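Local coordinates for protein glucosamine--fructose-6-phosphate aminotransferase [isomerizing] (Francisella tularensis subsp. tularensis, PDB 3TBF) that probably converts fructose 6-phosphate and glutamine into glucosamine 6-phosphate, this C-terminal fragment being the sugar-phosphate isomerase portion built of two SIS domains, at residues L104-S109 with M133-V138; A115-S120 with S141-E146; K227-F232 with K275-V280; G303-L308 with F320-V325. All blocks are in the same frame, centred on the assembly; numbering follows the deposited sequence. Where two conformers were deposited one is given.

Contact 1: residues L104-S109 with M133-V138; sequences LFVSIS and MCICNV
Met133 N gives a hydrogen bond to Phe105 O (2.8 Å), the first of four that alternate between two parallel strands. The axes of these strands run 15° apart. Ser107 N gives to Met133 O at 3.0 Å. Ile135 N then gives to Ser107 O at 2.8 Å, with an almost straight N-H...O angle of 179°. Ser109 N completes the series on Ile135 O at 3.0 Å. CA-H...O contacts fill in between, as from Val106 CA to Met133 O at 3.3 Å.

The pair belongs to the unit strand 103-109, helix 115-124, strand 129-136, a beta-alpha-beta crossover in the middle of the five-stranded parallel sheet (order 2-1-3-4-5) of the first SIS domain. Both faces of the sheet are covered by helices, and all touching residues are buried.

Apolar contacts occupy the face of Val106, Ile108, Met133 and Ile135, beneath helix 165-184. Val106 and selenomethionine Met133 run alongside each other in the same direction; a bend at chi3 brings Met133 CE next to both valine methyls, 4.0 Å from Val106 CG1. Ile108 CG2 reaches Ile135 CB at 4.3 Å.

Polar and sulfur groups take the other face, with Ser107, Ser109, Cys134 and Cys136. Ser107 OG sits between its backbone N and carbonyl carbon (chi1 61°) and shares a hydrogen bond with a water, which in turn donates a weak one to Met133 O and lies at the edge of the Phe105 ring, in its plane. Cys136 SG accepts from Val138 N, which ties down the turn after the strand, while Ser109 OG bonds to Gly112 N and Thr114 OG1.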
loop_
_atom_site.group_PDB
_atom_site.type_symbol
_atom_site.label_atom_id
_atom_site.label_comp_id
_atom_site.label_asym_id
_atom_site.label_seq_id
_atom_site.Cartn_x
_atom_site.Cartn_y
_atom_site.Cartn_z
ATOM N N LEU A 104 -15.472 -14.507 -1.073
ATOM C CA LEU A 104 -15.849 -14.454 0.332
ATOM C C LEU A 104 -15.398 -13.121 0.868
ATOM O O LEU A 104 -14.258 -12.728 0.656
ATOM C CB LEU A 104 -15.155 -15.581 1.104
ATOM C CG LEU A 104 -15.415 -15.669 2.594
ATOM C CD1 LEU A 104 -16.884 -16.071 2.805
ATOM C CD2 LEU A 104 -14.421 -16.610 3.265
ATOM N N PHE A 105 -16.309 -12.406 1.496
ATOM C CA PHE A 105 -16.028 -11.131 2.119
ATOM C C PHE A 105 -15.575 -11.389 3.566
ATOM O O PHE A 105 -16.299 -11.934 4.374
ATOM C CB PHE A 105 -17.282 -10.238 2.079
ATOM C CG PHE A 105 -17.060 -8.865 2.626
ATOM C CD1 PHE A 105 -17.101 -8.626 3.998
ATOM C CD2 PHE A 105 -16.770 -7.814 1.797
ATOM C CE1 PHE A 105 -16.869 -7.342 4.514
ATOM C CE2 PHE A 105 -16.573 -6.523 2.310
ATOM C CZ PHE A 105 -16.595 -6.307 3.673
ATOM N N VAL A 106 -14.329 -11.062 3.865
ATOM C CA VAL A 106 -13.758 -11.255 5.179
ATOM C C VAL A 106 -13.447 -9.885 5.738
ATOM O O VAL A 106 -12.714 -9.106 5.112
ATOM C CB VAL A 106 -12.479 -12.022 5.105
ATOM C CG1 VAL A 106 -11.780 -12.081 6.511
ATOM C CG2 VAL A 106 -12.737 -13.390 4.564
ATOM N N SER A 107 -14.044 -9.553 6.881
ATOM C CA SER A 107 -13.675 -8.347 7.586
ATOM C C SER A 107 -12.875 -8.666 8.869
ATOM O O SER A 107 -12.937 -9.757 9.439
ATOM C CB SER A 107 -14.911 -7.541 7.906
ATOM O OG SER A 107 -15.785 -8.246 8.724
ATOM N N ILE A 108 -12.003 -7.753 9.242
ATOM C CA ILE A 108 -11.225 -7.948 10.434
ATOM C C ILE A 108 -11.435 -6.736 11.310
ATOM O O ILE A 108 -11.261 -5.626 10.850
ATOM C CB ILE A 108 -9.743 -8.061 10.108
ATOM C CG1 ILE A 108 -9.487 -9.159 9.046
ATOM C CG2 ILE A 108 -8.966 -8.389 11.386
ATOM C CD1 ILE A 108 -8.061 -9.216 8.545
ATOM N N SER A 109 -11.821 -6.955 12.561
ATOM C CA SER A 109 -12.047 -5.853 13.475
ATOM C C SER A 109 -11.974 -6.273 14.925
ATOM O O SER A 109 -12.595 -7.252 15.326
ATOM C CB SER A 109 -13.406 -5.282 13.256
ATOM O OG SER A 109 -13.578 -4.152 14.067
HETATM N N MSE A 133 -17.512 -13.341 6.511
HETATM C CA MSE A 133 -16.924 -13.859 7.726
HETATM C C MSE A 133 -16.265 -12.720 8.440
HETATM O O MSE A 133 -15.589 -11.944 7.834
HETATM C CB MSE A 133 -15.880 -14.922 7.430
HETATM C CG MSE A 133 -15.148 -15.390 8.699
HETATM SE SE MSE A 133 -13.930 -16.855 8.360
HETATM C CE MSE A 133 -12.348 -15.821 7.688
ATOM N N CYS A 134 -16.441 -12.645 9.737
ATOM C CA CYS A 134 -15.782 -11.652 10.535
ATOM C C CYS A 134 -14.715 -12.266 11.397
ATOM O O CYS A 134 -14.962 -13.251 12.073
ATOM C CB CYS A 134 -16.772 -10.982 11.488
ATOM S SG CYS A 134 -15.868 -9.659 12.368
ATOM N N ILE A 135 -13.533 -11.676 11.401
ATOM C CA ILE A 135 -12.536 -12.000 12.428
ATOM C C ILE A 135 -12.613 -10.915 13.487
ATOM O O ILE A 135 -12.118 -9.807 13.277
ATOM C CB ILE A 135 -11.140 -12.027 11.874
ATOM C CG1 ILE A 135 -11.106 -12.975 10.698
ATOM C CG2 ILE A 135 -10.092 -12.354 12.945
ATOM C CD1 ILE A 135 -10.133 -13.908 10.788
ATOM N N CYS A 136 -13.268 -11.214 14.614
ATOM C CA CYS A 136 -13.602 -10.129 15.576
ATOM C C CYS A 136 -13.292 -10.563 16.982
ATOM O O CYS A 136 -13.168 -11.736 17.233
ATOM C CB CYS A 136 -15.068 -9.648 15.416
ATOM S SG CYS A 136 -15.691 -8.335 16.667
ATOM N N ASN A 137 -13.144 -9.591 17.874
ATOM C CA ASN A 137 -12.837 -9.831 19.286
ATOM C C ASN A 137 -14.025 -9.664 20.267
ATOM O O ASN A 137 -13.980 -10.164 21.388
ATOM C CB ASN A 137 -11.704 -8.932 19.764
ATOM C CG ASN A 137 -11.057 -9.468 21.039
ATOM O OD1 ASN A 137 -10.675 -10.625 21.089
ATOM N ND2 ASN A 137 -10.932 -8.629 22.052
ATOM N N VAL A 138 -15.060 -8.963 19.840
ATOM C CA VAL A 138 -16.218 -8.658 20.686
ATOM C C VAL A 138 -17.421 -9.391 20.138
ATOM O O VAL A 138 -17.977 -8.985 19.118
ATOM C CB VAL A 138 -16.519 -7.160 20.694
ATOM C CG1 VAL A 138 -17.894 -6.870 21.446
ATOM C CG2 VAL A 138 -15.329 -6.400 21.280
HETATM O O HOH W 1 -17.648 -9.896 7.409
#

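Contact 2: residues A115-S120 with S141-E146; sequences ADTLES and SSLVRE
Leu118 and Leu143 overlap head to tail, each directed at the other's helix. Leu118 has CG anti to its backbone N (chi1 179°), which carries its branch across to the second helix; there Leu118 CD1 lies 4.0 Å from Leu143 CD2. The same Leu143 methyl continues to the foot of its partner, 3.8 Å from Leu118 CA.

The other branch of Leu143 meets a different neighbour. Its CD1 touches Thr117 CG2 at 4.1 Å, the two side chains lying nearly perpendicular, so that Leu143 straddles consecutive residues of helix 115-124.

On the Leu118 side, both methyls bear on Ser142, Leu118 CD1 being 3.7 Å from Ser142 CB and Leu118 CD2 3.8 Å from the same carbon. The hydroxyl of Ser142 is engaged by Glu113. Glu146, extended beyond CG, lays its carboxylate beside Leu118 CD1 with Glu146 OE2 at 4.0 Å; this is a plain van der Waals approach, and the charge is paired with Arg122 in a salt bridge.

The short helix axes are 10.2 Å apart and only 11° from parallel. Thr117 and Leu143 also rest on Ser107 of strand 103-109, which places both helices on one face of the parallel sheet, the neighbouring-helix arrangement of the alpha-beta-alpha sandwich of a SIS domain.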
loop_
_atom_site.group_PDB
_atom_site.type_symbol
_atom_site.label_atom_id
_atom_site.label_comp_id
_atom_site.label_asym_id
_atom_site.label_seq_id
_atom_site.Cartn_x
_atom_site.Cartn_y
_atom_site.Cartn_z
ATOM N N ALA A 115 -16.607 1.796 11.621
ATOM C CA ALA A 115 -17.602 2.319 10.679
ATOM C C ALA A 115 -17.399 1.848 9.236
ATOM O O ALA A 115 -18.261 1.203 8.646
ATOM C CB ALA A 115 -17.601 3.823 10.720
ATOM N N ASP A 116 -16.259 2.165 8.671
ATOM C CA ASP A 116 -16.007 1.856 7.271
ATOM C C ASP A 116 -16.021 0.347 6.950
ATOM O O ASP A 116 -16.575 -0.085 5.932
ATOM C CB ASP A 116 -14.675 2.471 6.852
ATOM C CG ASP A 116 -14.738 4.020 6.730
ATOM O OD1 ASP A 116 -15.806 4.583 6.363
ATOM O OD2 ASP A 116 -13.689 4.665 6.979
ATOM N N THR A 117 -15.395 -0.433 7.795
ATOM C CA THR A 117 -15.483 -1.873 7.695
ATOM C C THR A 117 -16.924 -2.377 7.759
ATOM O O THR A 117 -17.370 -3.163 6.903
ATOM C CB THR A 117 -14.684 -2.535 8.811
ATOM O OG1 THR A 117 -13.374 -1.969 8.801
ATOM C CG2 THR A 117 -14.571 -4.009 8.575
ATOM N N LEU A 118 -17.653 -1.931 8.776
ATOM C CA LEU A 118 -19.054 -2.307 8.912
ATOM C C LEU A 118 -19.863 -1.871 7.711
ATOM O O LEU A 118 -20.680 -2.630 7.212
ATOM C CB LEU A 118 -19.643 -1.669 10.162
ATOM C CG LEU A 118 -21.101 -1.942 10.421
ATOM C CD1 LEU A 118 -21.367 -3.410 10.594
ATOM C CD2 LEU A 118 -21.521 -1.166 11.663
ATOM N N GLU A 119 -19.652 -0.660 7.221
ATOM C CA GLU A 119 -20.413 -0.252 6.052
ATOM C C GLU A 119 -19.970 -0.973 4.757
ATOM O O GLU A 119 -20.764 -1.112 3.845
ATOM C CB GLU A 119 -20.333 1.251 5.888
ATOM C CG GLU A 119 -20.990 2.014 7.034
ATOM C CD GLU A 119 -22.504 1.836 7.046
ATOM O OE1 GLU A 119 -23.081 1.482 5.973
ATOM O OE2 GLU A 119 -23.091 2.042 8.148
ATOM N N SER A 120 -18.710 -1.420 4.664
ATOM C CA SER A 120 -18.288 -2.284 3.557
ATOM C C SER A 120 -19.005 -3.613 3.645
ATOM O O SER A 120 -19.412 -4.168 2.629
ATOM C CB SER A 120 -16.777 -2.519 3.553
ATOM O OG SER A 120 -16.103 -1.318 3.275
ATOM N N SER A 141 -21.360 -7.908 18.329
ATOM C CA SER A 141 -21.006 -6.620 17.776
ATOM C C SER A 141 -21.697 -6.612 16.430
ATOM O O SER A 141 -22.120 -7.635 15.974
ATOM C CB SER A 141 -19.491 -6.495 17.650
ATOM O OG SER A 141 -18.965 -7.573 16.903
ATOM N N SER A 142 -21.856 -5.454 15.830
ATOM C CA SER A 142 -22.559 -5.346 14.567
ATOM C C SER A 142 -21.912 -6.244 13.522
ATOM O O SER A 142 -22.606 -6.953 12.809
ATOM C CB SER A 142 -22.530 -3.912 14.077
ATOM O OG SER A 142 -23.022 -3.032 15.056
ATOM N N LEU A 143 -20.583 -6.226 13.451
ATOM C CA LEU A 143 -19.873 -7.061 12.502
ATOM C C LEU A 143 -20.126 -8.561 12.680
ATOM O O LEU A 143 -20.299 -9.277 11.693
ATOM C CB LEU A 143 -18.380 -6.788 12.557
ATOM C CG LEU A 143 -17.870 -5.615 11.722
ATOM C CD1 LEU A 143 -16.366 -5.500 11.979
ATOM C CD2 LEU A 143 -18.165 -5.726 10.228
ATOM N N VAL A 144 -20.111 -9.035 13.920
ATOM C CA VAL A 144 -20.449 -10.423 14.200
ATOM C C VAL A 144 -21.914 -10.731 13.872
ATOM O O VAL A 144 -22.209 -11.710 13.214
ATOM C CB VAL A 144 -20.141 -10.772 15.645
ATOM C CG1 VAL A 144 -20.685 -12.170 15.993
ATOM C CG2 VAL A 144 -18.618 -10.617 15.940
ATOM N N ARG A 145 -22.828 -9.877 14.277
ATOM C CA ARG A 145 -24.244 -10.133 13.993
ATOM C C ARG A 145 -24.553 -10.130 12.496
ATOM O O ARG A 145 -25.312 -10.930 11.989
ATOM C CB ARG A 145 -25.146 -9.136 14.726
ATOM C CG ARG A 145 -25.024 -9.236 16.257
ATOM C CD ARG A 145 -26.062 -8.340 16.971
ATOM N NE ARG A 145 -25.966 -6.953 16.530
ATOM C CZ ARG A 145 -25.348 -5.976 17.171
ATOM N NH1 ARG A 145 -24.737 -6.191 18.318
ATOM N NH2 ARG A 145 -25.359 -4.758 16.650
ATOM N N GLU A 146 -23.919 -9.234 11.773
ATOM C CA GLU A 146 -24.282 -9.067 10.401
ATOM C C GLU A 146 -23.503 -9.949 9.467
ATOM O O GLU A 146 -23.850 -9.992 8.298
ATOM C CB GLU A 146 -24.183 -7.633 10.027
ATOM C CG GLU A 146 -25.173 -6.810 10.810
ATOM C CD GLU A 146 -25.066 -5.337 10.475
ATOM O OE1 GLU A 146 -24.936 -5.010 9.269
ATOM O OE2 GLU A 146 -25.124 -4.495 11.411
#

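Contact 3: residues K227-F232 with K275-V280; sequences KEHTIF and KNMPIV
Selenomethionine Met277 reaches from the loop before strand 278-283 across to the neighbouring strand. At CB, chi1 of 170° swings CG away from the backbone N, and the chain then bends at chi2 and chi3 to turn its end over strand 229-234. The selenium is the first atom to make close contact: Met277 SE lies 3.7 Å from Ile231 CG1 and also 3.7 Å from His229 CB. The terminal CE of Met277 closes on His229, 3.5 Å from its CB, the one side chain set square across the other. His229 ND1 is hydrogen-bonded to His256 ND1 of the second subunit.

Beyond Met277 the strands pair in parallel: Ile231 N gives to Pro278 O at 3.0 Å and Val280 N to Ile231 O at 2.7 Å. On the opposite face from Ile231, Val280 CB stands over one face of the Phe232 ring, 4.1 Å from its centroid and 14° off the normal, a CH-pi contact.

Phe232 packs on helix 238-253 and Val280 on helix 335-355. Both helices cover the face bearing Phe232 and Val280, as expected of the flavodoxin-like alpha-beta-alpha fold of SIS domains, here the second one.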
loop_
_atom_site.group_PDB
_atom_site.type_symbol
_atom_site.label_atom_id
_atom_site.label_comp_id
_atom_site.label_asym_id
_atom_site.label_seq_id
_atom_site.Cartn_x
_atom_site.Cartn_y
_atom_site.Cartn_z
ATOM N N LYS A 227 15.023 11.935 17.850
ATOM C CA LYS A 227 14.756 11.551 16.477
ATOM C C LYS A 227 13.330 11.857 16.089
ATOM O O LYS A 227 12.405 11.632 16.894
ATOM C CB LYS A 227 15.029 10.066 16.281
ATOM C CG LYS A 227 16.463 9.657 16.538
ATOM C CD LYS A 227 17.482 10.503 15.725
ATOM C CE LYS A 227 18.905 9.975 15.852
ATOM N NZ LYS A 227 19.363 10.051 17.243
ATOM N N GLU A 228 13.158 12.367 14.858
ATOM C CA GLU A 228 11.809 12.673 14.349
ATOM C C GLU A 228 11.409 11.812 13.142
ATOM O O GLU A 228 10.291 11.908 12.653
ATOM C CB GLU A 228 11.664 14.162 14.037
ATOM C CG GLU A 228 12.013 15.105 15.204
ATOM C CD GLU A 228 10.947 15.172 16.314
ATOM O OE1 GLU A 228 9.752 14.831 16.068
ATOM O OE2 GLU A 228 11.324 15.574 17.446
ATOM N N HIS A 229 12.302 10.940 12.692
ATOM C CA HIS A 229 11.992 10.018 11.629
ATOM C C HIS A 229 12.508 8.665 12.019
ATOM O O HIS A 229 13.439 8.542 12.821
ATOM C CB HIS A 229 12.690 10.398 10.289
ATOM C CG HIS A 229 12.597 11.859 9.911
ATOM N ND1 HIS A 229 11.646 12.352 9.042
ATOM C CD2 HIS A 229 13.383 12.914 10.242
ATOM C CE1 HIS A 229 11.821 13.655 8.888
ATOM N NE2 HIS A 229 12.885 14.015 9.587
ATOM N N THR A 230 11.891 7.658 11.435
ATOM C CA THR A 230 12.411 6.333 11.403
ATOM C C THR A 230 11.880 5.606 10.171
ATOM O O THR A 230 10.716 5.748 9.771
ATOM C CB THR A 230 11.955 5.515 12.635
ATOM O OG1 THR A 230 12.444 6.129 13.852
ATOM C CG2 THR A 230 12.448 4.064 12.512
ATOM N N ILE A 231 12.736 4.763 9.625
ATOM C CA ILE A 231 12.352 3.865 8.589
ATOM C C ILE A 231 12.320 2.404 9.025
ATOM O O ILE A 231 13.256 1.909 9.659
ATOM C CB ILE A 231 13.326 3.991 7.473
ATOM C CG1 ILE A 231 13.311 5.453 7.001
ATOM C CG2 ILE A 231 13.004 2.965 6.372
ATOM C CD1 ILE A 231 13.544 5.605 5.564
ATOM N N PHE A 232 11.225 1.727 8.676
ATOM C CA PHE A 232 11.041 0.318 8.953
ATOM C C PHE A 232 11.149 -0.432 7.623
ATOM O O PHE A 232 10.666 0.052 6.590
ATOM C CB PHE A 232 9.694 0.042 9.585
ATOM C CG PHE A 232 9.625 0.367 11.036
ATOM C CD1 PHE A 232 9.642 1.672 11.476
ATOM C CD2 PHE A 232 9.487 -0.627 11.974
ATOM C CE1 PHE A 232 9.551 1.988 12.834
ATOM C CE2 PHE A 232 9.432 -0.316 13.349
ATOM C CZ PHE A 232 9.485 0.982 13.776
ATOM N N LYS A 275 22.961 9.968 8.227
ATOM C CA LYS A 275 23.544 9.469 9.484
ATOM C C LYS A 275 22.641 9.661 10.694
ATOM O O LYS A 275 22.800 8.952 11.676
ATOM C CB LYS A 275 24.921 10.094 9.767
ATOM C CG LYS A 275 24.892 11.629 9.931
ATOM C CD LYS A 275 26.103 12.190 10.721
ATOM C CE LYS A 275 26.005 13.733 10.873
ATOM N NZ LYS A 275 26.912 14.287 11.930
ATOM N N ASN A 276 21.705 10.609 10.622
ATOM C CA ASN A 276 20.743 10.802 11.736
ATOM C C ASN A 276 19.460 9.932 11.685
ATOM O O ASN A 276 18.600 10.069 12.544
ATOM C CB ASN A 276 20.394 12.292 11.939
ATOM C CG ASN A 276 21.566 13.103 12.569
ATOM O OD1 ASN A 276 22.650 12.551 12.851
ATOM N ND2 ASN A 276 21.351 14.415 12.767
HETATM N N MSE A 277 19.379 9.007 10.731
HETATM C CA MSE A 277 18.169 8.237 10.483
HETATM C C MSE A 277 18.246 6.804 11.010
HETATM O O MSE A 277 19.096 6.031 10.584
HETATM C CB MSE A 277 17.923 8.199 8.982
HETATM C CG MSE A 277 16.853 7.248 8.531
HETATM SE SE MSE A 277 15.134 7.985 9.005
HETATM C CE MSE A 277 15.253 9.709 8.016
ATOM N N PRO A 278 17.344 6.443 11.939
ATOM C CA PRO A 278 17.176 5.074 12.401
ATOM C C PRO A 278 16.472 4.203 11.389
ATOM O O PRO A 278 15.463 4.617 10.828
ATOM C CB PRO A 278 16.295 5.214 13.626
ATOM C CG PRO A 278 16.298 6.598 13.976
ATOM C CD PRO A 278 16.533 7.376 12.725
ATOM N N ILE A 279 17.033 3.031 11.132
ATOM C CA ILE A 279 16.457 2.047 10.249
ATOM C C ILE A 279 16.160 0.785 11.075
ATOM O O ILE A 279 17.048 0.144 11.601
ATOM C CB ILE A 279 17.393 1.719 9.068
ATOM C CG1 ILE A 279 17.403 2.853 8.050
ATOM C CG2 ILE A 279 16.903 0.515 8.286
ATOM C CD1 ILE A 279 18.015 4.118 8.539
ATOM N N VAL A 280 14.888 0.455 11.231
ATOM C CA VAL A 280 14.520 -0.730 11.997
ATOM C C VAL A 280 14.095 -1.821 11.016
ATOM O O VAL A 280 13.240 -1.603 10.144
ATOM C CB VAL A 280 13.395 -0.453 12.956
ATOM C CG1 VAL A 280 13.091 -1.699 13.689
ATOM C CG2 VAL A 280 13.760 0.668 13.940
#

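Contact 4: residues G303-L308 with F320-V325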
loop_
_atom_site.group_PDB
_atom_site.type_symbol
_atom_site.label_atom_id
_atom_site.label_comp_id
_atom_site.label_asym_id
_atom_site.label_seq_id
_atom_site.Cartn_x
_atom_site.Cartn_y
_atom_site.Cartn_z
ATOM N N GLY A 303 24.890 5.665 5.621
ATOM C CA GLY A 303 25.005 6.092 7.023
ATOM C C GLY A 303 23.780 5.877 7.904
ATOM O O GLY A 303 23.696 6.416 9.023
ATOM N N GLY A 304 22.827 5.080 7.431
ATOM C CA GLY A 304 21.669 4.722 8.260
ATOM C C GLY A 304 22.106 3.990 9.502
ATOM O O GLY A 304 23.050 3.200 9.466
ATOM N N LYS A 305 21.437 4.266 10.613
ATOM C CA LYS A 305 21.689 3.542 11.842
ATOM C C LYS A 305 20.770 2.290 11.920
ATOM O O LYS A 305 19.571 2.383 12.212
ATOM C CB LYS A 305 21.519 4.473 13.034
ATOM C CG LYS A 305 21.815 3.839 14.393
ATOM C CD LYS A 305 23.151 3.091 14.396
ATOM C CE LYS A 305 23.945 3.317 15.693
ATOM N NZ LYS A 305 23.289 2.658 16.843
ATOM N N LEU A 306 21.367 1.129 11.649
ATOM C CA LEU A 306 20.662 -0.126 11.507
ATOM C C LEU A 306 20.418 -0.714 12.890
ATOM O O LEU A 306 21.374 -0.878 13.681
ATOM C CB LEU A 306 21.471 -1.147 10.671
ATOM C CG LEU A 306 21.361 -1.160 9.132
ATOM C CD1 LEU A 306 21.371 0.269 8.589
ATOM C CD2 LEU A 306 22.483 -1.995 8.444
ATOM N N ILE A 307 19.127 -0.982 13.154
ATOM C CA ILE A 307 18.631 -1.649 14.358
ATOM C C ILE A 307 17.871 -2.858 13.886
ATOM O O ILE A 307 16.783 -2.728 13.275
ATOM C CB ILE A 307 17.697 -0.728 15.116
ATOM C CG1 ILE A 307 18.478 0.499 15.598
ATOM C CG2 ILE A 307 17.099 -1.429 16.249
ATOM C CD1 ILE A 307 17.596 1.607 16.042
ATOM N N LEU A 308 18.458 -4.032 14.115
ATOM C CA LEU A 308 17.989 -5.230 13.451
ATOM C C LEU A 308 17.521 -6.271 14.410
ATOM O O LEU A 308 18.207 -6.584 15.354
ATOM C CB LEU A 308 19.073 -5.816 12.583
ATOM C CG LEU A 308 19.790 -4.879 11.604
ATOM C CD1 LEU A 308 20.907 -5.657 10.990
ATOM C CD2 LEU A 308 18.861 -4.286 10.540
ATOM N N PHE A 320 27.069 -5.739 10.109
ATOM C CA PHE A 320 27.152 -4.310 9.767
ATOM C C PHE A 320 27.859 -3.507 10.843
ATOM O O PHE A 320 27.410 -3.480 11.987
ATOM C CB PHE A 320 25.749 -3.737 9.509
ATOM C CG PHE A 320 25.035 -4.427 8.396
ATOM C CD1 PHE A 320 25.223 -4.031 7.107
ATOM C CD2 PHE A 320 24.227 -5.529 8.642
ATOM C CE1 PHE A 320 24.590 -4.681 6.063
ATOM C CE2 PHE A 320 23.593 -6.196 7.590
ATOM C CZ PHE A 320 23.786 -5.766 6.300
ATOM N N ASP A 321 28.967 -2.866 10.468
ATOM C CA ASP A 321 29.742 -2.041 11.391
ATOM C C ASP A 321 28.772 -1.090 12.077
ATOM O O ASP A 321 27.886 -0.521 11.419
ATOM C CB ASP A 321 30.857 -1.260 10.642
ATOM C CG ASP A 321 31.913 -0.604 11.609
ATOM O OD1 ASP A 321 33.094 -1.070 11.631
ATOM O OD2 ASP A 321 31.566 0.378 12.337
ATOM N N ASN A 322 28.883 -0.976 13.399
ATOM C CA ASN A 322 28.139 0.039 14.156
ATOM C C ASN A 322 26.569 -0.062 14.157
ATOM O O ASN A 322 25.879 0.885 14.568
ATOM C CB ASN A 322 28.574 1.437 13.684
ATOM C CG ASN A 322 28.121 2.555 14.632
ATOM O OD1 ASN A 322 27.255 3.379 14.285
ATOM N ND2 ASN A 322 28.708 2.589 15.829
ATOM N N SER A 323 26.017 -1.200 13.723
ATOM C CA SER A 323 24.595 -1.505 13.917
ATOM C C SER A 323 24.314 -2.083 15.306
ATOM O O SER A 323 25.223 -2.408 16.046
ATOM C CB SER A 323 24.132 -2.505 12.865
ATOM O OG SER A 323 24.760 -3.766 13.052
ATOM N N ILE A 324 23.034 -2.181 15.648
ATOM C CA ILE A 324 22.561 -2.872 16.858
ATOM C C ILE A 324 21.781 -4.104 16.445
ATOM O O ILE A 324 20.866 -4.026 15.650
ATOM C CB ILE A 324 21.627 -1.995 17.697
ATOM C CG1 ILE A 324 22.305 -0.682 18.059
ATOM C CG2 ILE A 324 21.251 -2.703 18.980
ATOM C CD1 ILE A 324 21.390 0.255 18.843
ATOM N N VAL A 325 22.122 -5.245 16.989
ATOM C CA VAL A 325 21.515 -6.489 16.539
ATOM C C VAL A 325 21.021 -7.322 17.702
ATOM O O VAL A 325 21.815 -7.729 18.537
ATOM C CB VAL A 325 22.504 -7.304 15.719
ATOM C CG1 VAL A 325 21.825 -8.518 15.142
ATOM C CG2 VAL A 325 23.103 -6.423 14.610
#
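The Phe320 ring receives Leu306 CD2 over one face, in a CH-pi contact 3.8 Å from the centroid and 23° off the ring normal. Leu306 CD2 is offset toward the rim, 3.5 Å from Phe320 CG. Leu308 CD1 approaches the same ring obliquely, 4.1 Å from Phe320 CD2. Two leucines, two residues apart on one strand, thus hold the aromatic group that precedes the next strand.

The Asn322 amide forms the second flat group. Asn322 OD1 is 3.6 Å from Lys305 CE, with the two side chains about perpendicular. In Lys305, chi1 of -178° sets CG opposite the backbone N, and the chain bends at every later torsion; this folds Lys305 CE to within 3.3 Å of Asn322 O and lays NZ beside the end of Ile324. The ammonium also takes part in a cation-pi interaction with Tyr223.

Phe320 and Asn322 both belong to a type II beta turn that ends at Ser323. Phe320 O accepts from both Ser323 N and Ser323 OG, the latter at 2.9 Å, so the serine hydroxyl reinforces the turn just ahead of the strand. Parallel pairing follows at once: Ile324 N gives to Leu306 O at 2.9 Å, and Leu308 N to Ile324 O, also at 2.9 Å.

Strand 324-328 is outermost in the second five-stranded sheet within this chain, and strand 305-311 is also bonded to strand 278-283 on its inner side. Helix 289-301 packs on Leu306 through Val299 and on Phe320 through Leu293 and Leu296.

Overall arrangement
The four contacts fall into two groups, one in each SIS domain. Contacts 1 and 2 have centres 8 Å apart and touch where Thr117 CG2 meets Ser107 CB at 3.6 Å; their segments alternate along the chain, helix 115-124 being the crossover between the strands of contact 1. Contacts 3 and 4, with centres 11 Å apart, share a sheet: Ile279 N and Lys305 O, at 2.8 Å, form a probable hydrogen bond between its neighbouring strands. Contacts 1 and 3 lie on opposite sides of the chain's centre, with centres 34 Å apart and nearest atoms about 20 Å apart. Both sheets have strand order 2-1-3-4-5, so contacts 1 and 4 sample different steps of one repeated topology.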